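Sorbitol-6-phosphate dehydrogenase (Erwinia amylovora CFBP1430, PDB 5O3Z) probably catalyses the NAD-dependent oxidation of sorbitol 6-phosphate to fructose 6-phosphate, as a tetrameric member of the short-chain dehydrogenase/reductase family. Local coordinates at residues G19-E24 against C229-V234; H32-D37 against E81-A86; T67-V72 against C123-S128; N190-P195 against E214-Y219; L238-Y241 against K245-Y248. All coordinates share one frame; numbering follows the deposited sequence.

Interaction 1: G19-E24 against C229-V234; sequences GAFLCE and CDYQDV
Phe-21 of helix 17-28 lays one face of its ring over the CB of Tyr-231, the first residue of helix 231-242. That methylene stands 3.6 Å from the centroid of the Phe-21 ring and only 8° off its normal, a well-centred CH-pi contact. Phe-21 gets there by swinging CG away from its own backbone nitrogen (chi1 -171°), which carries the ring out from the helix toward its neighbour. The two aromatic rings themselves meet at a slant, their planes 49° apart. Deeper in, the packing is purely aliphatic: Leu-22 CD2 approaches Val-234 CG1 to 4.1 Å, the two side chains nearly at right angles, and Leu-235 and Leu-238 extend the same seam.

The outer side is looser. Gln-232 bends at chi2 and brings OE1 into the plane of the Phe-21 ring at its edge, 3.5 Å from Phe-21 CZ, while its NE2 bonds to Asn-236. At the start of helix 231-242, Asp-230 and Asp-233 form a capping box, with Asp-233 N giving to Asp-230 OD1 at 3.1 Å. No hydrogen bond joins the two segments. The helices are therefore held by apolar and CH-pi contacts, with the amide oxygen probably drawn to the weakly positive ring edge, while the capping bonds stay within the segment 229-234.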
# COMPACT_ATOMS: atom_id res chain seq x y z
N GLY A 19 -3.59 -6.80 -27.15
CA GLY A 19 -3.88 -5.60 -27.87
C GLY A 19 -4.93 -5.76 -28.96
O GLY A 19 -5.83 -4.91 -29.10
N ALA A 20 -4.83 -6.87 -29.69
CA ALA A 20 -5.76 -7.13 -30.80
C ALA A 20 -7.18 -7.40 -30.25
O ALA A 20 -8.16 -6.89 -30.76
CB ALA A 20 -5.27 -8.29 -31.65
N PHE A 21 -7.25 -8.16 -29.16
CA PHE A 21 -8.50 -8.43 -28.48
C PHE A 21 -9.12 -7.16 -27.96
O PHE A 21 -10.33 -7.03 -28.07
CB PHE A 21 -8.28 -9.42 -27.34
CG PHE A 21 -9.55 -9.92 -26.70
CD1 PHE A 21 -10.23 -9.14 -25.75
CD2 PHE A 21 -10.04 -11.20 -27.00
CE1 PHE A 21 -11.41 -9.62 -25.16
CE2 PHE A 21 -11.20 -11.69 -26.39
CZ PHE A 21 -11.87 -10.91 -25.46
N LEU A 22 -8.35 -6.22 -27.38
CA LEU A 22 -8.95 -4.99 -26.89
C LEU A 22 -9.48 -4.12 -28.01
O LEU A 22 -10.49 -3.46 -27.84
CB LEU A 22 -7.97 -4.19 -26.03
CG LEU A 22 -7.49 -4.84 -24.75
CD1 LEU A 22 -6.34 -3.99 -24.17
CD2 LEU A 22 -8.64 -4.91 -23.74
N CYS A 23 -8.75 -4.09 -29.15
CA CYS A 23 -9.24 -3.33 -30.35
C CYS A 23 -10.62 -3.84 -30.80
O CYS A 23 -11.52 -3.06 -31.05
CB CYS A 23 -8.23 -3.46 -31.51
SG CYS A 23 -6.71 -2.50 -31.25
N GLU A 24 -10.77 -5.14 -30.88
CA GLU A 24 -12.06 -5.73 -31.32
C GLU A 24 -13.18 -5.45 -30.32
O GLU A 24 -14.34 -5.06 -30.67
CB GLU A 24 -11.92 -7.22 -31.48
CG GLU A 24 -10.84 -7.59 -32.47
CD GLU A 24 -10.96 -8.99 -33.04
OE1 GLU A 24 -12.09 -9.49 -33.21
OE2 GLU A 24 -9.92 -9.58 -33.35
N CYS A 229 -5.85 -15.22 -15.60
CA CYS A 229 -6.52 -14.01 -16.06
C CYS A 229 -6.90 -14.21 -17.52
O CYS A 229 -6.12 -14.68 -18.32
CB CYS A 229 -5.65 -12.76 -15.90
SG CYS A 229 -6.38 -11.18 -16.36
N ASP A 230 -8.07 -13.80 -17.91
CA ASP A 230 -8.32 -13.88 -19.34
C ASP A 230 -8.59 -12.53 -19.98
O ASP A 230 -8.75 -11.50 -19.33
CB ASP A 230 -9.34 -15.01 -19.66
CG ASP A 230 -10.77 -14.65 -19.29
OD1 ASP A 230 -11.03 -13.46 -19.01
OD2 ASP A 230 -11.67 -15.55 -19.33
N TYR A 231 -8.60 -12.52 -21.31
CA TYR A 231 -8.61 -11.25 -22.03
C TYR A 231 -9.88 -10.51 -21.80
O TYR A 231 -9.95 -9.25 -21.85
CB TYR A 231 -8.40 -11.45 -23.56
CG TYR A 231 -7.05 -11.98 -24.07
CD1 TYR A 231 -5.83 -11.72 -23.42
CD2 TYR A 231 -6.99 -12.68 -25.26
CE1 TYR A 231 -4.62 -12.17 -23.94
CE2 TYR A 231 -5.78 -13.14 -25.78
CZ TYR A 231 -4.61 -12.89 -25.12
OH TYR A 231 -3.42 -13.34 -25.64
N GLN A 232 -10.96 -11.26 -21.60
CA GLN A 232 -12.25 -10.62 -21.37
C GLN A 232 -12.31 -9.87 -20.02
O GLN A 232 -12.91 -8.81 -19.91
CB GLN A 232 -13.41 -11.65 -21.50
CG GLN A 232 -14.79 -11.03 -21.40
CD GLN A 232 -15.14 -10.23 -22.62
OE1 GLN A 232 -14.95 -10.71 -23.74
NE2 GLN A 232 -15.61 -9.06 -22.45
N ASP A 233 -11.66 -10.41 -19.00
CA ASP A 233 -11.58 -9.67 -17.70
C ASP A 233 -10.91 -8.34 -17.91
O ASP A 233 -11.33 -7.35 -17.45
CB ASP A 233 -10.78 -10.45 -16.67
CG ASP A 233 -11.29 -11.82 -16.46
OD1 ASP A 233 -12.52 -11.99 -16.25
OD2 ASP A 233 -10.46 -12.72 -16.47
N VAL A 234 -9.86 -8.33 -18.70
CA VAL A 234 -9.17 -7.10 -18.99
C VAL A 234 -10.06 -6.07 -19.64
O VAL A 234 -10.17 -4.92 -19.21
CB VAL A 234 -7.90 -7.36 -19.85
CG1 VAL A 234 -7.16 -6.06 -20.12
CG2 VAL A 234 -6.95 -8.32 -19.15

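Interaction 2: H32-D37 against E81-A86; sequences HVAVAD and ETFGRA
A chi1 of -55° at Phe-83 sets CG opposite the carbonyl carbon, and the ring thereby leaves the end of helix 69-83 and lies along strand 32-37. His-32 CB already points toward the helix, and its first torsion (-79°) sets the imidazole so that CD2 also comes beside Phe-83 CE1. Three consecutive strand residues are touched in turn. His-32 CB meets Phe-83 CE1 at 3.8 Å, the carbonyl oxygen Val-33 O comes within 3.5 Å of Phe-83 CZ, and Ala-34 CB sits 3.8 Å from Phe-83 CE2. All three approach the ring obliquely. Within 81-86, Phe-83 thus makes every contact with 32-37, and no hydrogen bond passes between the segments.

Thr-82 CG2 adds to the packing from within the helix: it lies 3.9 Å above one face of the Phe-83 ring, displaced toward the rim. Beyond Phe-83 the chain leaves the helix at Gly-84, whose positive phi of 71° turns it toward strand 88-91, and Arg-85 then pairs with Asp-87 in a salt bridge. On the strand, Val-33 has its CB turned away from the helix, and its side chain packs on Cys-23 and Leu-26 of helix 17-28, whereas Ala-34 packs on Phe-62 of the neighbouring strand as well as on the ring.

The sheet is therefore sandwiched here, with helix 69-83 on one side and helices 17-28 and 40-54 on the other. This is the doubly wound Rossmann fold, in which helix 69-83 belongs to the long crossover from edge strand 59-63 to strand 88-91.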
# COMPACT_ATOMS: atom_id res chain seq x y z
N HIS A 32 -14.65 4.03 -32.45
CA HIS A 32 -13.71 4.03 -33.60
C HIS A 32 -12.30 3.71 -33.08
O HIS A 32 -11.92 4.21 -32.03
CB HIS A 32 -13.71 5.36 -34.32
CG HIS A 32 -14.87 5.53 -35.23
ND1 HIS A 32 -16.14 5.83 -34.77
CD2 HIS A 32 -14.95 5.48 -36.58
CE1 HIS A 32 -16.95 5.94 -35.82
NE2 HIS A 32 -16.25 5.74 -36.92
N VAL A 33 -11.59 2.85 -33.77
CA VAL A 33 -10.34 2.33 -33.23
C VAL A 33 -9.18 2.68 -34.16
O VAL A 33 -9.25 2.46 -35.38
CB VAL A 33 -10.40 0.83 -32.96
CG1 VAL A 33 -9.08 0.34 -32.35
CG2 VAL A 33 -11.55 0.50 -32.00
N ALA A 34 -8.14 3.29 -33.58
CA ALA A 34 -6.83 3.44 -34.23
C ALA A 34 -5.93 2.30 -33.73
O ALA A 34 -5.53 2.31 -32.55
CB ALA A 34 -6.26 4.80 -33.92
N VAL A 35 -5.69 1.29 -34.57
CA VAL A 35 -4.81 0.13 -34.30
C VAL A 35 -3.35 0.53 -34.63
O VAL A 35 -2.99 0.63 -35.86
CB VAL A 35 -5.22 -1.12 -35.10
CG1 VAL A 35 -4.43 -2.37 -34.73
CG2 VAL A 35 -6.73 -1.35 -34.93
N ALA A 36 -2.54 0.76 -33.57
CA ALA A 36 -1.15 1.24 -33.71
C ALA A 36 -0.18 0.12 -33.34
O ALA A 36 -0.29 -0.51 -32.27
CB ALA A 36 -0.93 2.50 -32.91
N ASP A 37 0.76 -0.21 -34.22
CA ASP A 37 1.66 -1.30 -33.92
C ASP A 37 3.01 -1.25 -34.66
O ASP A 37 3.15 -0.65 -35.73
CB ASP A 37 0.92 -2.61 -34.20
CG ASP A 37 1.47 -3.77 -33.44
OD1 ASP A 37 2.40 -4.41 -34.03
OD2 ASP A 37 0.97 -4.06 -32.27
N GLU A 81 -5.39 13.59 -38.12
CA GLU A 81 -5.79 13.72 -39.55
C GLU A 81 -6.95 12.79 -39.87
O GLU A 81 -7.94 13.23 -40.45
CB GLU A 81 -4.64 13.31 -40.51
CG GLU A 81 -3.35 14.15 -40.49
CD GLU A 81 -2.12 13.36 -41.01
OE1 GLU A 81 -2.26 12.34 -41.75
OE2 GLU A 81 -0.98 13.75 -40.67
N THR A 82 -6.83 11.51 -39.45
CA THR A 82 -7.79 10.46 -39.75
C THR A 82 -9.19 10.52 -39.04
O THR A 82 -10.24 10.46 -39.72
CB THR A 82 -7.12 9.09 -39.51
OG1 THR A 82 -5.92 9.03 -40.29
CG2 THR A 82 -8.03 7.90 -39.87
N PHE A 83 -9.22 10.61 -37.70
CA PHE A 83 -10.47 10.69 -36.94
C PHE A 83 -10.79 12.05 -36.43
O PHE A 83 -11.87 12.25 -35.97
CB PHE A 83 -10.49 9.73 -35.74
CG PHE A 83 -10.22 8.30 -36.09
CD1 PHE A 83 -11.24 7.48 -36.57
CD2 PHE A 83 -8.96 7.76 -35.95
CE1 PHE A 83 -11.01 6.16 -36.87
CE2 PHE A 83 -8.71 6.43 -36.29
CZ PHE A 83 -9.75 5.63 -36.73
N GLY A 84 -9.87 13.00 -36.47
CA GLY A 84 -10.11 14.35 -35.94
C GLY A 84 -10.22 14.53 -34.42
O GLY A 84 -10.49 15.61 -33.95
N ARG A 85 -10.02 13.46 -33.67
CA ARG A 85 -10.02 13.54 -32.19
C ARG A 85 -9.43 12.27 -31.59
O ARG A 85 -9.14 11.28 -32.29
CB ARG A 85 -11.46 13.70 -31.70
CG ARG A 85 -12.32 12.53 -32.20
CD ARG A 85 -13.73 12.66 -31.81
NE ARG A 85 -13.81 12.94 -30.38
CZ ARG A 85 -14.88 13.39 -29.76
NH1 ARG A 85 -16.00 13.59 -30.42
NH2 ARG A 85 -14.82 13.62 -28.46
N ALA A 86 -9.24 12.29 -30.27
CA ALA A 86 -8.81 11.10 -29.52
C ALA A 86 -9.36 11.19 -28.08
O ALA A 86 -9.34 12.26 -27.46
CB ALA A 86 -7.31 11.00 -29.49

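Interaction 3: T67-V72 against C123-S128; sequences TDEASV and CSREFS
Val-72 overlaps Cys-123 with its CG1 methyl, which lies 3.8 Å from Cys-123 SG and reaches on to the aliphatic CG of Glu-126. This buried patch joins the start of helix 69-83 to helix 106-133, and Leu-122 and Leu-89 continue the apolar surroundings.

Beside it runs a salt-bridge network centred on Arg-125. Its side chain stays extended up to a bend at chi3 (69°), which turns the guanidinium edge so that two carboxylates lie near its plane. Arg-125 NH2 gives to Glu-69 OE2 at 2.6 Å with an angle of 154°, meeting the oxygen on its anti side, and the carboxylate and guanidinium planes are 34° apart. Arg-125 NE gives to Glu-126 OE2 at 2.9 Å, nearly in line with that C-O bond; NH2 adds a weak second bond to the same oxygen. A water bridges the pair, giving to Glu-69 OE2 and accepting from Arg-125 NH1. Glu-69 OE2 also lies close to the like-charged Glu-73, a crowding that the arginine probably offsets.

Upstream, Asp-68 caps helix 69-83: Ser-71 N reaches Asp-68 OD1 at 2.7 Å. The third subunit comes in on the arginine side, where Arg-125 NH1 bonds to Phe-104 O of that neighbouring subunit and Glu-69 packs on its Leu-106. Two helices on one side of a Rossmann sheet are thus tied together right at a subunit boundary, consistent with the SDR tetramer, in which the long helix corresponding to 106-133 commonly helps build an interface.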
# COMPACT_ATOMS: atom_id res chain seq x y z
N THR A 67 8.92 3.56 -28.68
CA THR A 67 10.17 3.96 -28.03
C THR A 67 10.83 5.13 -28.76
O THR A 67 11.77 5.72 -28.23
CB THR A 67 11.20 2.79 -27.97
OG1 THR A 67 11.67 2.52 -29.28
CG2 THR A 67 10.60 1.49 -27.39
N ASP A 68 10.31 5.50 -29.93
CA ASP A 68 10.89 6.59 -30.77
C ASP A 68 10.00 7.82 -30.79
O ASP A 68 8.88 7.73 -31.23
CB ASP A 68 11.14 6.03 -32.18
CG ASP A 68 11.69 7.08 -33.17
OD1 ASP A 68 10.92 7.93 -33.71
OD2 ASP A 68 12.90 7.01 -33.45
N GLU A 69 10.51 8.98 -30.36
CA GLU A 69 9.74 10.22 -30.27
C GLU A 69 9.15 10.74 -31.60
O GLU A 69 8.03 11.26 -31.65
CB GLU A 69 10.60 11.32 -29.65
CG GLU A 69 9.92 12.65 -29.47
CD GLU A 69 10.76 13.66 -28.68
OE1 GLU A 69 12.00 13.66 -28.84
OE2 GLU A 69 10.17 14.48 -27.94
N ALA A 70 9.92 10.59 -32.68
CA ALA A 70 9.45 11.05 -34.00
C ALA A 70 8.30 10.14 -34.52
O ALA A 70 7.36 10.60 -35.11
CB ALA A 70 10.61 11.01 -34.98
N SER A 71 8.44 8.85 -34.33
CA SER A 71 7.41 7.91 -34.68
C SER A 71 6.11 8.10 -33.86
O SER A 71 4.98 8.09 -34.40
CB SER A 71 8.00 6.50 -34.57
OG SER A 71 7.01 5.52 -34.72
N VAL A 72 6.22 8.37 -32.55
CA VAL A 72 5.00 8.70 -31.76
C VAL A 72 4.37 10.01 -32.16
O VAL A 72 3.15 10.13 -32.27
CB VAL A 72 5.31 8.68 -30.19
CG1 VAL A 72 4.03 8.94 -29.39
CG2 VAL A 72 5.95 7.35 -29.81
N CYS A 123 3.55 8.37 -25.58
CA CYS A 123 2.12 8.23 -25.92
C CYS A 123 1.19 9.03 -25.07
O CYS A 123 0.29 9.68 -25.60
CB CYS A 123 1.71 6.75 -26.03
SG CYS A 123 2.66 5.98 -27.39
N SER A 124 1.39 9.07 -23.76
CA SER A 124 0.55 9.90 -22.90
C SER A 124 0.70 11.42 -23.18
O SER A 124 -0.31 12.22 -23.18
CB SER A 124 0.94 9.60 -21.43
OG SER A 124 0.61 8.24 -21.18
N ARG A 125 1.95 11.81 -23.36
CA ARG A 125 2.27 13.20 -23.70
C ARG A 125 1.52 13.67 -24.93
O ARG A 125 0.86 14.71 -24.89
CB ARG A 125 3.78 13.42 -23.95
CG ARG A 125 4.11 14.92 -24.02
CD ARG A 125 5.59 15.19 -24.08
NE ARG A 125 6.15 14.76 -25.37
CZ ARG A 125 7.45 14.65 -25.63
NH1 ARG A 125 8.37 14.87 -24.67
NH2 ARG A 125 7.83 14.27 -26.83
N GLU A 126 1.68 12.94 -26.02
CA GLU A 126 1.18 13.40 -27.33
C GLU A 126 -0.32 13.31 -27.48
O GLU A 126 -0.94 14.21 -28.10
CB GLU A 126 1.86 12.66 -28.49
CG GLU A 126 3.37 12.82 -28.52
CD GLU A 126 3.80 14.28 -28.63
OE1 GLU A 126 3.30 14.95 -29.55
OE2 GLU A 126 4.61 14.80 -27.82
N PHE A 127 -0.93 12.29 -26.88
CA PHE A 127 -2.37 12.20 -26.92
C PHE A 127 -3.08 12.99 -25.92
O PHE A 127 -4.13 13.50 -26.23
CB PHE A 127 -2.78 10.79 -26.92
CG PHE A 127 -2.42 10.10 -28.18
CD1 PHE A 127 -3.17 10.31 -29.35
CD2 PHE A 127 -1.30 9.31 -28.23
CE1 PHE A 127 -2.81 9.63 -30.53
CE2 PHE A 127 -0.93 8.64 -29.40
CZ PHE A 127 -1.69 8.81 -30.54
N SER A 128 -2.52 13.19 -24.72
CA SER A 128 -3.06 14.24 -23.84
C SER A 128 -3.16 15.62 -24.47
O SER A 128 -4.12 16.36 -24.18
CB SER A 128 -2.30 14.38 -22.51
OG SER A 128 -0.93 14.72 -22.62
O HOH W 1 11.12 15.77 -26.08

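Interaction 4: N190-P195 against E214-Y219; sequences NLLKSP and EVEPYY
The amide of Asn-190 comes up to the ring of Tyr-219 at a slant, the planes 57° apart, with Asn-190 ND2 4.0 Å from Tyr-219 CD1. One face of that ring is occupied from within its own helix: Tyr-218 CD2 lies over the centre, 3.7 Å above the plane. In return, Tyr-219 CD2 sits in the plane of the Tyr-218 ring, at its edge. Asn-190 ND2 also gives a hydrogen bond to a water at 3.0 Å, and this water makes a weak one to Tyr-219 O, bridging the loop and the helix where they make no direct hydrogen bond.

Leu-192 fills the rest of the contact. With chi1 at -59° its isobutyl group is directed at the helix, and CD2 comes within 4.0 Å of Tyr-219 CB, while Leu-192 CB lies 3.9 Å from Glu-216 OE1. The extended Glu-216 side chain is anchored by its other oxygen, OE2, which accepts from Gln-198; the same amide group of Gln-198 also bonds to Leu-192 O, so it clasps both segments. The loop contains a type I turn from Leu-191 to Ser-194, closed by Ser-194 N on Leu-191 O at 2.9 Å.

A loop leaving strand 182-188 is here packed against the short helix 215-220. In the SDR fold this region, between the sixth strand and the helix corresponding to 231-242, typically forms the variable lid of the substrate pocket, and probably does so here.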
# COMPACT_ATOMS: atom_id res chain seq x y z
N ASN A 190 -1.73 -13.35 -14.43
CA ASN A 190 -1.08 -14.10 -15.48
C ASN A 190 -2.10 -14.53 -16.53
O ASN A 190 -3.15 -15.07 -16.19
CB ASN A 190 -0.44 -15.37 -14.90
CG ASN A 190 0.68 -15.09 -13.91
OD1 ASN A 190 1.67 -14.42 -14.24
ND2 ASN A 190 0.61 -15.74 -12.72
N LEU A 191 -1.80 -14.26 -17.80
CA LEU A 191 -2.67 -14.62 -18.94
C LEU A 191 -2.22 -15.99 -19.41
O LEU A 191 -1.48 -16.14 -20.40
CB LEU A 191 -2.54 -13.57 -20.00
CG LEU A 191 -2.67 -12.13 -19.49
CD1 LEU A 191 -2.06 -11.18 -20.50
CD2 LEU A 191 -4.12 -11.79 -19.32
N LEU A 192 -2.62 -17.01 -18.66
CA LEU A 192 -2.05 -18.37 -18.77
C LEU A 192 -2.22 -19.02 -20.16
O LEU A 192 -1.40 -19.82 -20.59
CB LEU A 192 -2.65 -19.27 -17.69
CG LEU A 192 -2.47 -18.89 -16.23
CD1 LEU A 192 -3.32 -19.78 -15.31
CD2 LEU A 192 -1.01 -18.99 -15.84
N LYS A 193 -3.30 -18.65 -20.84
CA LYS A 193 -3.60 -19.13 -22.19
C LYS A 193 -3.15 -18.19 -23.29
O LYS A 193 -3.51 -18.36 -24.45
CB LYS A 193 -5.10 -19.38 -22.29
CG LYS A 193 -5.49 -20.65 -21.53
CD LYS A 193 -6.99 -20.66 -21.26
CE LYS A 193 -7.30 -21.27 -19.89
NZ LYS A 193 -8.75 -21.16 -19.57
N SER A 194 -2.34 -17.19 -22.94
CA SER A 194 -1.62 -16.44 -23.93
C SER A 194 -0.66 -17.34 -24.66
O SER A 194 -0.10 -18.25 -24.08
CB SER A 194 -0.81 -15.35 -23.28
OG SER A 194 -1.68 -14.34 -22.83
N PRO A 195 -0.48 -17.11 -25.97
CA PRO A 195 0.65 -17.71 -26.71
C PRO A 195 2.01 -17.44 -26.03
O PRO A 195 2.82 -18.33 -25.81
CB PRO A 195 0.58 -17.00 -28.08
CG PRO A 195 -0.88 -16.66 -28.25
CD PRO A 195 -1.49 -16.52 -26.88
N GLU A 214 3.07 -29.30 -15.19
CA GLU A 214 2.81 -28.77 -13.84
C GLU A 214 2.74 -27.23 -13.71
O GLU A 214 2.46 -26.72 -12.63
CB GLU A 214 3.86 -29.31 -12.83
CG GLU A 214 3.83 -30.84 -12.63
CD GLU A 214 4.07 -31.36 -11.20
OE1 GLU A 214 4.45 -30.60 -10.28
OE2 GLU A 214 3.88 -32.58 -10.98
N VAL A 215 2.97 -26.49 -14.80
CA VAL A 215 3.19 -25.05 -14.70
C VAL A 215 1.90 -24.23 -14.56
O VAL A 215 1.82 -23.37 -13.68
CB VAL A 215 4.11 -24.56 -15.83
CG1 VAL A 215 4.28 -23.03 -15.80
CG2 VAL A 215 5.46 -25.23 -15.68
N GLU A 216 0.90 -24.51 -15.37
CA GLU A 216 -0.39 -23.81 -15.25
C GLU A 216 -1.09 -24.10 -13.93
O GLU A 216 -1.49 -23.16 -13.25
CB GLU A 216 -1.32 -24.08 -16.42
CG GLU A 216 -1.02 -23.25 -17.64
CD GLU A 216 -2.12 -23.39 -18.68
OE1 GLU A 216 -3.30 -23.06 -18.38
OE2 GLU A 216 -1.82 -23.82 -19.80
N PRO A 217 -1.20 -25.38 -13.53
CA PRO A 217 -1.63 -25.74 -12.17
C PRO A 217 -0.88 -25.05 -11.07
O PRO A 217 -1.49 -24.57 -10.13
CB PRO A 217 -1.32 -27.25 -12.09
CG PRO A 217 -1.60 -27.71 -13.49
CD PRO A 217 -1.14 -26.58 -14.41
N TYR A 218 0.43 -25.02 -11.17
CA TYR A 218 1.21 -24.28 -10.23
C TYR A 218 0.76 -22.80 -10.07
O TYR A 218 0.69 -22.29 -8.94
CB TYR A 218 2.68 -24.34 -10.62
CG TYR A 218 3.55 -23.52 -9.73
CD1 TYR A 218 3.95 -24.00 -8.49
CD2 TYR A 218 3.93 -22.23 -10.09
CE1 TYR A 218 4.75 -23.24 -7.67
CE2 TYR A 218 4.71 -21.47 -9.26
CZ TYR A 218 5.12 -21.99 -8.07
OH TYR A 218 5.90 -21.22 -7.26
N TYR A 219 0.45 -22.11 -11.17
CA TYR A 219 0.14 -20.68 -11.04
C TYR A 219 -1.33 -20.47 -10.68
O TYR A 219 -1.68 -19.55 -9.95
CB TYR A 219 0.60 -19.88 -12.27
CG TYR A 219 2.11 -19.60 -12.30
CD1 TYR A 219 2.71 -18.83 -11.29
CD2 TYR A 219 2.92 -20.11 -13.31
CE1 TYR A 219 4.07 -18.57 -11.30
CE2 TYR A 219 4.29 -19.85 -13.34
CZ TYR A 219 4.85 -19.08 -12.34
OH TYR A 219 6.19 -18.83 -12.33
O HOH W 2 -1.92 -17.28 -12.52

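Interaction 5: L238-Y241 against K245-Y248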
# COMPACT_ATOMS: atom_id res chain seq x y z
N LEU A 238 -11.22 -2.48 -18.28
CA LEU A 238 -10.87 -1.38 -19.19
C LEU A 238 -12.10 -0.53 -19.56
O LEU A 238 -12.12 0.72 -19.44
CB LEU A 238 -10.15 -1.93 -20.40
CG LEU A 238 -9.48 -0.88 -21.30
CD1 LEU A 238 -8.34 -1.55 -22.03
CD2 LEU A 238 -10.44 -0.27 -22.30
N LEU A 239 -13.17 -1.21 -19.94
CA LEU A 239 -14.38 -0.50 -20.42
C LEU A 239 -15.01 0.30 -19.33
O LEU A 239 -15.51 1.42 -19.58
CB LEU A 239 -15.39 -1.48 -20.98
CG LEU A 239 -15.04 -2.16 -22.32
CD1 LEU A 239 -16.09 -3.19 -22.73
CD2 LEU A 239 -14.81 -1.11 -23.39
N PHE A 240 -14.94 -0.21 -18.09
CA PHE A 240 -15.59 0.48 -17.03
C PHE A 240 -14.81 1.72 -16.75
O PHE A 240 -15.38 2.83 -16.76
CB PHE A 240 -15.77 -0.41 -15.77
CG PHE A 240 -16.26 0.38 -14.61
CD1 PHE A 240 -17.55 0.93 -14.63
CD2 PHE A 240 -15.41 0.74 -13.59
CE1 PHE A 240 -18.00 1.74 -13.60
CE2 PHE A 240 -15.84 1.54 -12.56
CZ PHE A 240 -17.14 2.04 -12.56
N TYR A 241 -13.48 1.59 -16.51
CA TYR A 241 -12.65 2.81 -16.21
C TYR A 241 -12.54 3.82 -17.39
O TYR A 241 -12.35 5.03 -17.21
CB TYR A 241 -11.30 2.45 -15.52
CG TYR A 241 -11.49 1.91 -14.07
CD1 TYR A 241 -11.55 2.78 -12.99
CD2 TYR A 241 -11.65 0.58 -13.81
CE1 TYR A 241 -11.79 2.30 -11.67
CE2 TYR A 241 -11.85 0.10 -12.52
CZ TYR A 241 -11.91 0.95 -11.47
OH TYR A 241 -12.07 0.53 -10.17
N LYS A 245 -18.90 6.65 -16.46
CA LYS A 245 -19.34 6.18 -15.11
C LYS A 245 -18.23 6.20 -14.00
O LYS A 245 -18.55 6.29 -12.81
CB LYS A 245 -19.94 4.77 -15.22
CG LYS A 245 -21.26 4.73 -15.97
CD LYS A 245 -21.53 3.34 -16.53
CE LYS A 245 -23.00 3.22 -16.88
NZ LYS A 245 -23.45 1.87 -17.29
N ALA A 246 -16.97 6.18 -14.44
CA ALA A 246 -15.77 6.19 -13.62
C ALA A 246 -15.08 7.55 -13.65
O ALA A 246 -13.87 7.64 -13.40
CB ALA A 246 -14.83 5.10 -14.09
N ALA A 247 -15.83 8.63 -13.90
CA ALA A 247 -15.25 9.97 -13.94
C ALA A 247 -14.61 10.49 -12.66
O ALA A 247 -13.74 11.34 -12.73
CB ALA A 247 -16.26 11.01 -14.46
N TYR A 248 -15.01 9.98 -11.49
CA TYR A 248 -14.49 10.44 -10.22
C TYR A 248 -13.36 9.52 -9.70
O TYR A 248 -12.94 9.64 -8.54
CB TYR A 248 -15.64 10.58 -9.21
CG TYR A 248 -15.29 11.35 -8.03
CD1 TYR A 248 -15.05 12.73 -8.11
CD2 TYR A 248 -15.30 10.74 -6.75
CE1 TYR A 248 -14.74 13.46 -7.00
CE2 TYR A 248 -15.00 11.48 -5.62
CZ TYR A 248 -14.72 12.81 -5.74
OH TYR A 248 -14.42 13.52 -4.61
O HOH W 3 -11.85 6.88 -15.07
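Apolar contacts dominate, and the methyl of Ala-246 is at their centre. It lies 4.0 Å above one face of the Phe-240 ring, shifted toward the rim next to CE2 and CZ. The same Ala-246 CB presses on the helix backbone, 3.5 Å from Phe-240 O, and reaches Tyr-241 CA and the near side of the Tyr-241 ring. Lys-245 adds its CB, 3.9 Å from Phe-240 CE1, before its extended chain leads away from the helix.

Aromatic contacts add to these. At chi1 171° the Phe-240 ring reaches out beside its own carbonyl, and CD2 lies 3.7 Å above a face of the Tyr-241 ring. Tyr-241 also meets His-184 edge-to-face, and Phe-240 stacks on Phe-240 of the second subunit. The loop leading to strand 253-256, the last strand of the Rossmann sheet, here turns back against the end of helix 231-242, exactly where two subunits join; in SDR tetramers this last helix and strand commonly form one of the dimer interfaces.

Polar links run through the backbone and a water. That water is placed to give to Tyr-241 O at 2.9 Å and to Ala-246 O at 2.7 Å, though more acceptors surround it than it has protons. Ser-243 OG, in the intervening turn, bonds with both Phe-240 O and Lys-245 N. Across the interface, the Tyr-241 hydroxyl bonds with that of Tyr-241 of the second subunit, and Tyr-248 OH with Arg-227 O of that subunit.

Overall arrangement
From the N terminus, helix 17-28 opens interaction 1, the longest loop, which closes only at 229-234 and encloses interactions 2, 3 and 4. Strand 32-37 follows and opens interaction 2; before that closes at 81-86, residues 67-72 have opened interaction 3, so these two cross, sharing helix 69-83, and Ala-86 touches Phe-127. Interaction 4 is a short closure beyond the sheet's sixth strand, about 34 Å between centres from interaction 2, yet it joins interaction 1 through Cys-229 and Asn-190. Interaction 5 comes last, in series, continuing helix 231-242 toward the final strand. Interactions 1 and 5 meet the second subunit, interaction 3 the third.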